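Local coordinates for putative type VI secretion protein (Escherichia coli, PDB 6SKI), which probably hydrolyses phospholipids as a type VI secretion effector toxin that is loaded onto the VgrG spike, at residues E328-D342 with I397-R409. Sequence-based numbering, arbitrary orientation.
Sequences ESLFLSCPEFEIVSD and IQKQVGAAVFFER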
ATOM      1  N   GLU A 328      -5.308 -21.382  -8.816  1.00 52.30           N
ATOM      2  CA  GLU A 328      -3.863 -21.522  -8.740  1.00 52.30           C
ATOM      3  C   GLU A 328      -3.428 -22.716  -9.575  1.00 52.30           C
ATOM      4  O   GLU A 328      -3.705 -23.864  -9.219  1.00 52.30           O
ATOM      5  CB  GLU A 328      -3.409 -21.688  -7.291  1.00 52.30           C
ATOM      6  CG  GLU A 328      -3.583 -20.441  -6.451  1.00 52.30           C
ATOM      7  CD  GLU A 328      -2.993 -20.587  -5.068  1.00 52.30           C
ATOM      8  OE1 GLU A 328      -3.046 -21.702  -4.513  1.00 52.30           O
ATOM      9  OE2 GLU A 328      -2.473 -19.586  -4.534  1.00 52.30           O
ATOM     10  N   SER A 329      -2.753 -22.440 -10.682  1.00 51.72           N
ATOM     11  CA  SER A 329      -2.055 -23.449 -11.472  1.00 51.72           C
ATOM     12  C   SER A 329      -0.611 -22.974 -11.537  1.00 51.72           C
ATOM     13  O   SER A 329      -0.260 -22.152 -12.388  1.00 51.72           O
ATOM     14  CB  SER A 329      -2.676 -23.600 -12.855  1.00 51.72           C
ATOM     15  OG  SER A 329      -4.066 -23.849 -12.761  1.00 51.72           O
ATOM     16  N   LEU A 330       0.227 -23.492 -10.645  1.00 49.96           N
ATOM     17  CA  LEU A 330       1.503 -22.863 -10.348  1.00 49.96           C
ATOM     18  C   LEU A 330       2.649 -23.843 -10.523  1.00 49.96           C
ATOM     19  O   LEU A 330       2.557 -24.999 -10.112  1.00 49.96           O
ATOM     20  CB  LEU A 330       1.525 -22.322  -8.915  1.00 49.96           C
ATOM     21  CG  LEU A 330       0.295 -21.560  -8.435  1.00 49.96           C
ATOM     22  CD1 LEU A 330       0.369 -21.349  -6.941  1.00 49.96           C
ATOM     23  CD2 LEU A 330       0.164 -20.233  -9.157  1.00 49.96           C
ATOM     24  N   PHE A 331       3.735 -23.372 -11.123  1.00 49.77           N
ATOM     25  CA  PHE A 331       4.987 -24.111 -11.103  1.00 49.77           C
ATOM     26  C   PHE A 331       5.665 -23.864  -9.766  1.00 49.77           C
ATOM     27  O   PHE A 331       6.034 -22.730  -9.451  1.00 49.77           O
ATOM     28  CB  PHE A 331       5.898 -23.684 -12.250  1.00 49.77           C
ATOM     29  CG  PHE A 331       5.554 -24.308 -13.565  1.00 49.77           C
ATOM     30  CD1 PHE A 331       5.284 -25.658 -13.653  1.00 49.77           C
ATOM     31  CD2 PHE A 331       5.519 -23.550 -14.718  1.00 49.77           C
ATOM     32  CE1 PHE A 331       4.970 -26.235 -14.860  1.00 49.77           C
ATOM     33  CE2 PHE A 331       5.211 -24.127 -15.929  1.00 49.77           C
ATOM     34  CZ  PHE A 331       4.934 -25.468 -15.999  1.00 49.77           C
ATOM     35  N   LEU A 332       5.823 -24.918  -8.975  1.00 49.72           N
ATOM     36  CA  LEU A 332       6.484 -24.813  -7.687  1.00 49.72           C
ATOM     37  C   LEU A 332       7.950 -25.192  -7.773  1.00 49.72           C
ATOM     38  O   LEU A 332       8.658 -25.148  -6.762  1.00 49.72           O
ATOM     39  CB  LEU A 332       5.768 -25.684  -6.657  1.00 49.72           C
ATOM     40  CG  LEU A 332       4.380 -25.198  -6.240  1.00 49.72           C
ATOM     41  CD1 LEU A 332       3.961 -25.844  -4.935  1.00 49.72           C
ATOM     42  CD2 LEU A 332       4.355 -23.688  -6.120  1.00 49.72           C
ATOM     43  N   SER A 333       8.412 -25.560  -8.960  1.00 51.44           N
ATOM     44  CA  SER A 333       9.819 -25.710  -9.276  1.00 51.44           C
ATOM     45  C   SER A 333      10.064 -25.029 -10.609  1.00 51.44           C
ATOM     46  O   SER A 333       9.159 -24.910 -11.438  1.00 51.44           O
ATOM     47  CB  SER A 333      10.226 -27.184  -9.348  1.00 51.44           C
ATOM     48  OG  SER A 333      11.592 -27.326  -9.685  1.00 51.44           O
ATOM     49  N   CYS A 334      11.282 -24.568 -10.812  1.00 52.29           N
ATOM     50  CA  CYS A 334      11.619 -23.996 -12.103  1.00 52.29           C
ATOM     51  C   CYS A 334      11.654 -25.116 -13.136  1.00 52.29           C
ATOM     52  O   CYS A 334      12.408 -26.082 -12.968  1.00 52.29           O
ATOM     53  CB  CYS A 334      12.960 -23.273 -12.043  1.00 52.29           C
ATOM     54  SG  CYS A 334      13.613 -22.781 -13.648  1.00 52.29           S
ATOM     55  N   PRO A 335      10.847 -25.043 -14.193  1.00 53.79           N
ATOM     56  CA  PRO A 335      10.812 -26.137 -15.166  1.00 53.79           C
ATOM     57  C   PRO A 335      12.171 -26.332 -15.816  1.00 53.79           C
ATOM     58  O   PRO A 335      12.825 -25.374 -16.227  1.00 53.79           O
ATOM     59  CB  PRO A 335       9.762 -25.672 -16.179  1.00 53.79           C
ATOM     60  CG  PRO A 335       8.927 -24.699 -15.419  1.00 53.79           C
ATOM     61  CD  PRO A 335       9.904 -23.975 -14.552  1.00 53.79           C
ATOM     62  N   GLU A 336      12.595 -27.587 -15.903  1.00 61.14           N
ATOM     63  CA  GLU A 336      13.913 -27.915 -16.426  1.00 61.14           C
ATOM     64  C   GLU A 336      13.763 -28.823 -17.634  1.00 61.14           C
ATOM     65  O   GLU A 336      13.026 -29.810 -17.583  1.00 61.14           O
ATOM     66  CB  GLU A 336      14.776 -28.583 -15.356  1.00 61.14           C
ATOM     67  CG  GLU A 336      15.709 -27.623 -14.645  1.00 61.14           C
ATOM     68  CD  GLU A 336      16.604 -28.318 -13.645  1.00 61.14           C
ATOM     69  OE1 GLU A 336      16.257 -29.437 -13.215  1.00 61.14           O
ATOM     70  OE2 GLU A 336      17.653 -27.745 -13.287  1.00 61.14           O
ATOM     71  N   PHE A 337      14.468 -28.491 -18.711  1.00 60.24           N
ATOM     72  CA  PHE A 337      14.361 -29.197 -19.976  1.00 60.24           C
ATOM     73  C   PHE A 337      15.712 -29.778 -20.363  1.00 60.24           C
ATOM     74  O   PHE A 337      16.760 -29.185 -20.097  1.00 60.24           O
ATOM     75  CB  PHE A 337      13.873 -28.264 -21.089  1.00 60.24           C
ATOM     76  CG  PHE A 337      12.564 -27.597 -20.792  1.00 60.24           C
ATOM     77  CD1 PHE A 337      11.378 -28.132 -21.255  1.00 60.24           C
ATOM     78  CD2 PHE A 337      12.520 -26.432 -20.050  1.00 60.24           C
ATOM     79  CE1 PHE A 337      10.177 -27.523 -20.982  1.00 60.24           C
ATOM     80  CE2 PHE A 337      11.321 -25.822 -19.773  1.00 60.24           C
ATOM     81  CZ  PHE A 337      10.148 -26.368 -20.239  1.00 60.24           C
ATOM     82  N   GLU A 338      15.680 -30.948 -20.995  1.00 66.03           N
ATOM     83  CA  GLU A 338      16.888 -31.536 -21.548  1.00 66.03           C
ATOM     84  C   GLU A 338      16.519 -32.413 -22.734  1.00 66.03           C
ATOM     85  O   GLU A 338      15.422 -32.969 -22.795  1.00 66.03           O
ATOM     86  CB  GLU A 338      17.668 -32.338 -20.501  1.00 66.03           C
ATOM     87  CG  GLU A 338      17.305 -33.801 -20.391  1.00 66.03           C
ATOM     88  CD  GLU A 338      17.934 -34.439 -19.174  1.00 66.03           C
ATOM     89  OE1 GLU A 338      18.293 -33.695 -18.239  1.00 66.03           O
ATOM     90  OE2 GLU A 338      18.106 -35.675 -19.164  1.00 66.03           O
ATOM     91  N   ILE A 339      17.443 -32.524 -23.682  1.00 66.21           N
ATOM     92  CA  ILE A 339      17.238 -33.310 -24.890  1.00 66.21           C
ATOM     93  C   ILE A 339      17.816 -34.699 -24.670  1.00 66.21           C
ATOM     94  O   ILE A 339      18.955 -34.843 -24.210  1.00 66.21           O
ATOM     95  CB  ILE A 339      17.874 -32.628 -26.113  1.00 66.21           C
ATOM     96  CG1 ILE A 339      17.384 -31.183 -26.219  1.00 66.21           C
ATOM     97  CG2 ILE A 339      17.542 -33.394 -27.377  1.00 66.21           C
ATOM     98  CD1 ILE A 339      17.688 -30.523 -27.543  1.00 66.21           C
ATOM     99  N   VAL A 340      17.026 -35.721 -24.987  1.00 67.53           N
ATOM    100  CA  VAL A 340      17.395 -37.117 -24.807  1.00 67.53           C
ATOM    101  C   VAL A 340      16.924 -37.902 -26.027  1.00 67.53           C
ATOM    102  O   VAL A 340      16.317 -37.355 -26.950  1.00 67.53           O
ATOM    103  CB  VAL A 340      16.803 -37.719 -23.517  1.00 67.53           C
ATOM    104  CG1 VAL A 340      17.589 -37.258 -22.304  1.00 67.53           C
ATOM    105  CG2 VAL A 340      15.339 -37.348 -23.385  1.00 67.53           C
ATOM    106  N   SER A 341      17.210 -39.199 -26.021  1.00 70.00           N
ATOM    107  CA  SER A 341      16.771 -40.080 -27.092  1.00 70.00           C
ATOM    108  C   SER A 341      15.285 -40.377 -26.950  1.00 70.00           C
ATOM    109  O   SER A 341      14.764 -40.487 -25.839  1.00 70.00           O
ATOM    110  CB  SER A 341      17.570 -41.382 -27.073  1.00 70.00           C
ATOM    111  OG  SER A 341      17.889 -41.759 -25.746  1.00 70.00           O
ATOM    112  N   ASP A 342      14.602 -40.505 -28.088  1.00 71.40           N
ATOM    113  CA  ASP A 342      13.164 -40.735 -28.064  1.00 71.40           C
ATOM    114  C   ASP A 342      12.801 -42.052 -27.391  1.00 71.40           C
ATOM    115  O   ASP A 342      11.664 -42.210 -26.937  1.00 71.40           O
ATOM    116  CB  ASP A 342      12.604 -40.700 -29.484  1.00 71.40           C
ATOM    117  CG  ASP A 342      11.198 -40.140 -29.541  1.00 71.40           C
ATOM    118  OD1 ASP A 342      10.980 -39.153 -30.275  1.00 71.40           O
ATOM    119  OD2 ASP A 342      10.309 -40.680 -28.853  1.00 71.40           O
ATOM    120  N   ILE A 397      16.513 -40.503 -33.176  1.00 69.08           N
ATOM    121  CA  ILE A 397      15.423 -39.555 -32.987  1.00 69.08           C
ATOM    122  C   ILE A 397      15.549 -38.988 -31.582  1.00 69.08           C
ATOM    123  O   ILE A 397      15.956 -39.685 -30.648  1.00 69.08           O
ATOM    124  CB  ILE A 397      14.051 -40.222 -33.216  1.00 69.08           C
ATOM    125  CG1 ILE A 397      14.041 -40.971 -34.549  1.00 69.08           C
ATOM    126  CG2 ILE A 397      12.937 -39.185 -33.178  1.00 69.08           C
ATOM    127  CD1 ILE A 397      13.701 -40.103 -35.739  1.00 69.08           C
ATOM    128  N   GLN A 398      15.210 -37.712 -31.418  1.00 69.01           N
ATOM    129  CA  GLN A 398      15.461 -37.020 -30.165  1.00 69.01           C
ATOM    130  C   GLN A 398      14.219 -36.275 -29.695  1.00 69.01           C
ATOM    131  O   GLN A 398      13.418 -35.784 -30.495  1.00 69.01           O
ATOM    132  CB  GLN A 398      16.632 -36.042 -30.302  1.00 69.01           C
ATOM    133  CG  GLN A 398      17.984 -36.724 -30.373  1.00 69.01           C
ATOM    134  CD  GLN A 398      19.082 -35.913 -29.728  1.00 69.01           C
ATOM    135  OE1 GLN A 398      19.245 -34.729 -30.015  1.00 69.01           O
ATOM    136  NE2 GLN A 398      19.844 -36.548 -28.846  1.00 69.01           N
ATOM    137  N   LYS A 399      14.093 -36.169 -28.377  1.00 67.33           N
ATOM    138  CA  LYS A 399      12.975 -35.487 -27.749  1.00 67.33           C
ATOM    139  C   LYS A 399      13.513 -34.528 -26.701  1.00 67.33           C
ATOM    140  O   LYS A 399      14.521 -34.806 -26.050  1.00 67.33           O
ATOM    141  CB  LYS A 399      12.005 -36.480 -27.091  1.00 67.33           C
ATOM    142  CG  LYS A 399      12.522 -37.053 -25.777  1.00 67.33           C
ATOM    143  CD  LYS A 399      12.027 -38.456 -25.504  1.00 67.33           C
ATOM    144  CE  LYS A 399      10.521 -38.550 -25.583  1.00 67.33           C
ATOM    145  NZ  LYS A 399      10.044 -39.864 -25.074  1.00 67.33           N
ATOM    146  N   GLN A 400      12.843 -33.398 -26.543  1.00 64.89           N
ATOM    147  CA  GLN A 400      13.085 -32.519 -25.412  1.00 64.89           C
ATOM    148  C   GLN A 400      12.082 -32.876 -24.327  1.00 64.89           C
ATOM    149  O   GLN A 400      10.867 -32.795 -24.547  1.00 64.89           O
ATOM    150  CB  GLN A 400      12.961 -31.046 -25.796  1.00 64.89           C
ATOM    151  CG  GLN A 400      13.577 -30.114 -24.765  1.00 64.89           C
ATOM    152  CD  GLN A 400      13.117 -28.685 -24.911  1.00 64.89           C
ATOM    153  OE1 GLN A 400      11.982 -28.424 -25.306  1.00 64.89           O
ATOM    154  NE2 GLN A 400      13.995 -27.745 -24.589  1.00 64.89           N
ATOM    155  N   VAL A 401      12.593 -33.291 -23.173  1.00 63.01           N
ATOM    156  CA  VAL A 401      11.786 -33.643 -22.015  1.00 63.01           C
ATOM    157  C   VAL A 401      12.020 -32.579 -20.955  1.00 63.01           C
ATOM    158  O   VAL A 401      13.161 -32.334 -20.547  1.00 63.01           O
ATOM    159  CB  VAL A 401      12.136 -35.038 -21.479  1.00 63.01           C
ATOM    160  CG1 VAL A 401      11.622 -35.203 -20.063  1.00 63.01           C
ATOM    161  CG2 VAL A 401      11.562 -36.106 -22.380  1.00 63.01           C
ATOM    162  N   GLY A 402      10.947 -31.936 -20.534  1.00 59.18           N
ATOM    163  CA  GLY A 402      10.988 -30.985 -19.438  1.00 59.18           C
ATOM    164  C   GLY A 402      10.125 -31.480 -18.297  1.00 59.18           C
ATOM    165  O   GLY A 402       9.108 -32.132 -18.517  1.00 59.18           O
ATOM    166  N   ALA A 403      10.549 -31.185 -17.082  1.00 57.58           N
ATOM    167  CA  ALA A 403       9.805 -31.564 -15.894  1.00 57.58           C
ATOM    168  C   ALA A 403       9.713 -30.376 -14.956  1.00 57.58           C
ATOM    169  O   ALA A 403      10.641 -29.562 -14.872  1.00 57.58           O
ATOM    170  CB  ALA A 403      10.451 -32.751 -15.180  1.00 57.58           C
ATOM    171  N   ALA A 404       8.573 -30.263 -14.280  1.00 54.65           N
ATOM    172  CA  ALA A 404       8.391 -29.250 -13.252  1.00 54.65           C
ATOM    173  C   ALA A 404       7.458 -29.788 -12.179  1.00 54.65           C
ATOM    174  O   ALA A 404       6.843 -30.840 -12.338  1.00 54.65           O
ATOM    175  CB  ALA A 404       7.846 -27.947 -13.837  1.00 54.65           C
ATOM    176  N   VAL A 405       7.376 -29.070 -11.067  1.00 52.90           N
ATOM    177  CA  VAL A 405       6.415 -29.379 -10.013  1.00 52.90           C
ATOM    178  C   VAL A 405       5.233 -28.431 -10.144  1.00 52.90           C
ATOM    179  O   VAL A 405       5.399 -27.209 -10.109  1.00 52.90           O
ATOM    180  CB  VAL A 405       7.056 -29.277  -8.624  1.00 52.90           C
ATOM    181  CG1 VAL A 405       6.074 -29.726  -7.565  1.00 52.90           C
ATOM    182  CG2 VAL A 405       8.303 -30.112  -8.570  1.00 52.90           C
ATOM    183  N   PHE A 406       4.040 -28.992 -10.294  1.00 52.00           N
ATOM    184  CA  PHE A 406       2.819 -28.229 -10.494  1.00 52.00           C
ATOM    185  C   PHE A 406       1.898 -28.373  -9.292  1.00 52.00           C
ATOM    186  O   PHE A 406       1.719 -29.471  -8.756  1.00 52.00           O
ATOM    187  CB  PHE A 406       2.091 -28.696 -11.753  1.00 52.00           C
ATOM    188  CG  PHE A 406       1.346 -27.607 -12.459  1.00 52.00           C
ATOM    189  CD1 PHE A 406       2.021 -26.542 -13.023  1.00 52.00           C
ATOM    190  CD2 PHE A 406      -0.027 -27.649 -12.562  1.00 52.00           C
ATOM    191  CE1 PHE A 406       1.340 -25.543 -13.675  1.00 52.00           C
ATOM    192  CE2 PHE A 406      -0.714 -26.649 -13.209  1.00 52.00           C
ATOM    193  CZ  PHE A 406      -0.027 -25.597 -13.768  1.00 52.00           C
ATOM    194  N   PHE A 407       1.321 -27.256  -8.874  1.00 50.48           N
ATOM    195  CA  PHE A 407       0.297 -27.218  -7.844  1.00 50.48           C
ATOM    196  C   PHE A 407      -0.995 -26.725  -8.474  1.00 50.48           C
ATOM    197  O   PHE A 407      -1.012 -25.669  -9.114  1.00 50.48           O
ATOM    198  CB  PHE A 407       0.713 -26.305  -6.693  1.00 50.48           C
ATOM    199  CG  PHE A 407      -0.252 -26.296  -5.549  1.00 50.48           C
ATOM    200  CD1 PHE A 407      -0.531 -27.456  -4.856  1.00 50.48           C
ATOM    201  CD2 PHE A 407      -0.879 -25.127  -5.167  1.00 50.48           C
ATOM    202  CE1 PHE A 407      -1.415 -27.448  -3.807  1.00 50.48           C
ATOM    203  CE2 PHE A 407      -1.763 -25.117  -4.118  1.00 50.48           C
ATOM    204  CZ  PHE A 407      -2.031 -26.279  -3.437  1.00 50.48           C
ATOM    205  N   GLU A 408      -2.067 -27.496  -8.305  1.00 53.18           N
ATOM    206  CA  GLU A 408      -3.378 -27.137  -8.827  1.00 53.18           C
ATOM    207  C   GLU A 408      -4.355 -27.019  -7.671  1.00 53.18           C
ATOM    208  O   GLU A 408      -4.620 -28.003  -6.975  1.00 53.18           O
ATOM    209  CB  GLU A 408      -3.878 -28.171  -9.836  1.00 53.18           C
ATOM    210  CG  GLU A 408      -3.097 -28.218 -11.128  1.00 53.18           C
ATOM    211  CD  GLU A 408      -2.815 -29.634 -11.587  1.00 53.18           C
ATOM    212  OE1 GLU A 408      -3.575 -30.149 -12.433  1.00 53.18           O
ATOM    213  OE2 GLU A 408      -1.834 -30.235 -11.099  1.00 53.18           O
ATOM    214  N   ARG A 409      -4.894 -25.823  -7.478  1.00 49.64           N
ATOM    215  CA  ARG A 409      -5.943 -25.580  -6.502  1.00 49.64           C
ATOM    216  C   ARG A 409      -6.975 -24.675  -7.149  1.00 49.64           C
ATOM    217  O   ARG A 409      -6.619 -23.748  -7.877  1.00 49.64           O
ATOM    218  CB  ARG A 409      -5.397 -24.943  -5.223  1.00 49.64           C
ATOM    219  CG  ARG A 409      -6.423 -24.844  -4.117  1.00 49.64           C
ATOM    220  CD  ARG A 409      -5.779 -24.523  -2.787  1.00 49.64           C
ATOM    221  NE  ARG A 409      -4.772 -23.481  -2.910  1.00 49.64           N
ATOM    222  CZ  ARG A 409      -4.403 -22.687  -1.914  1.00 49.64           C
ATOM    223  NH1 ARG A 409      -4.960 -22.820  -0.720  1.00 49.64           N
ATOM    224  NH2 ARG A 409      -3.479 -21.761  -2.113  1.00 49.64           N
TER
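Phe331 and Phe406 meet in an offset edge-to-face stack, with the edge of Phe406 turned to the face of Phe331. Their planes stand 72° apart and their centroids 5.2 Å. The opposite face of Phe331 carries Pro335, whose CG sits over the ring centre, so the ring is held between the two. Ala404 CB comes within 3.4 Å of Phe331 CD1. Phe406 also reaches Ser329, its CZ lying 3.4 Å from Ser329 CB.

The backbones pair antiparallel in two ladders. Between Phe331 and Glu336 the register slips by two residues. A short loop separates the ladders there, although Leu332 N still bonds Val405 O and Ser333 CB still packs on Val405. Gly402 comes close to the Phe337 ring, and Gly402 CA lies 3.4 Å from Phe337 CD1. Gln400 crosses Phe337 obliquely and brings its NE2 near Phe337 CB.

On the sheet face that carries Leu330 and Phe407, Glu328 and Arg409 run side by side and form a salt bridge. Glu328 OE1 lies at the guanidinium edge. Arg409 NH2 bonds it, and NE adds a weak bond. Arg409 CG is anti to the backbone N (chi1 -172°), and the chain then bends at chi3 to bring the guanidinium to the carboxylate. NH2 also bonds Thr486 O.

Strand 398-409 is the middle of a three-stranded antiparallel sheet, with 328-341 and 376-386 flanking it. Helix 72-85 packs against Phe331, Phe337 and Phe406, while helix 350-362 touches Leu332, Ser333 and Val401.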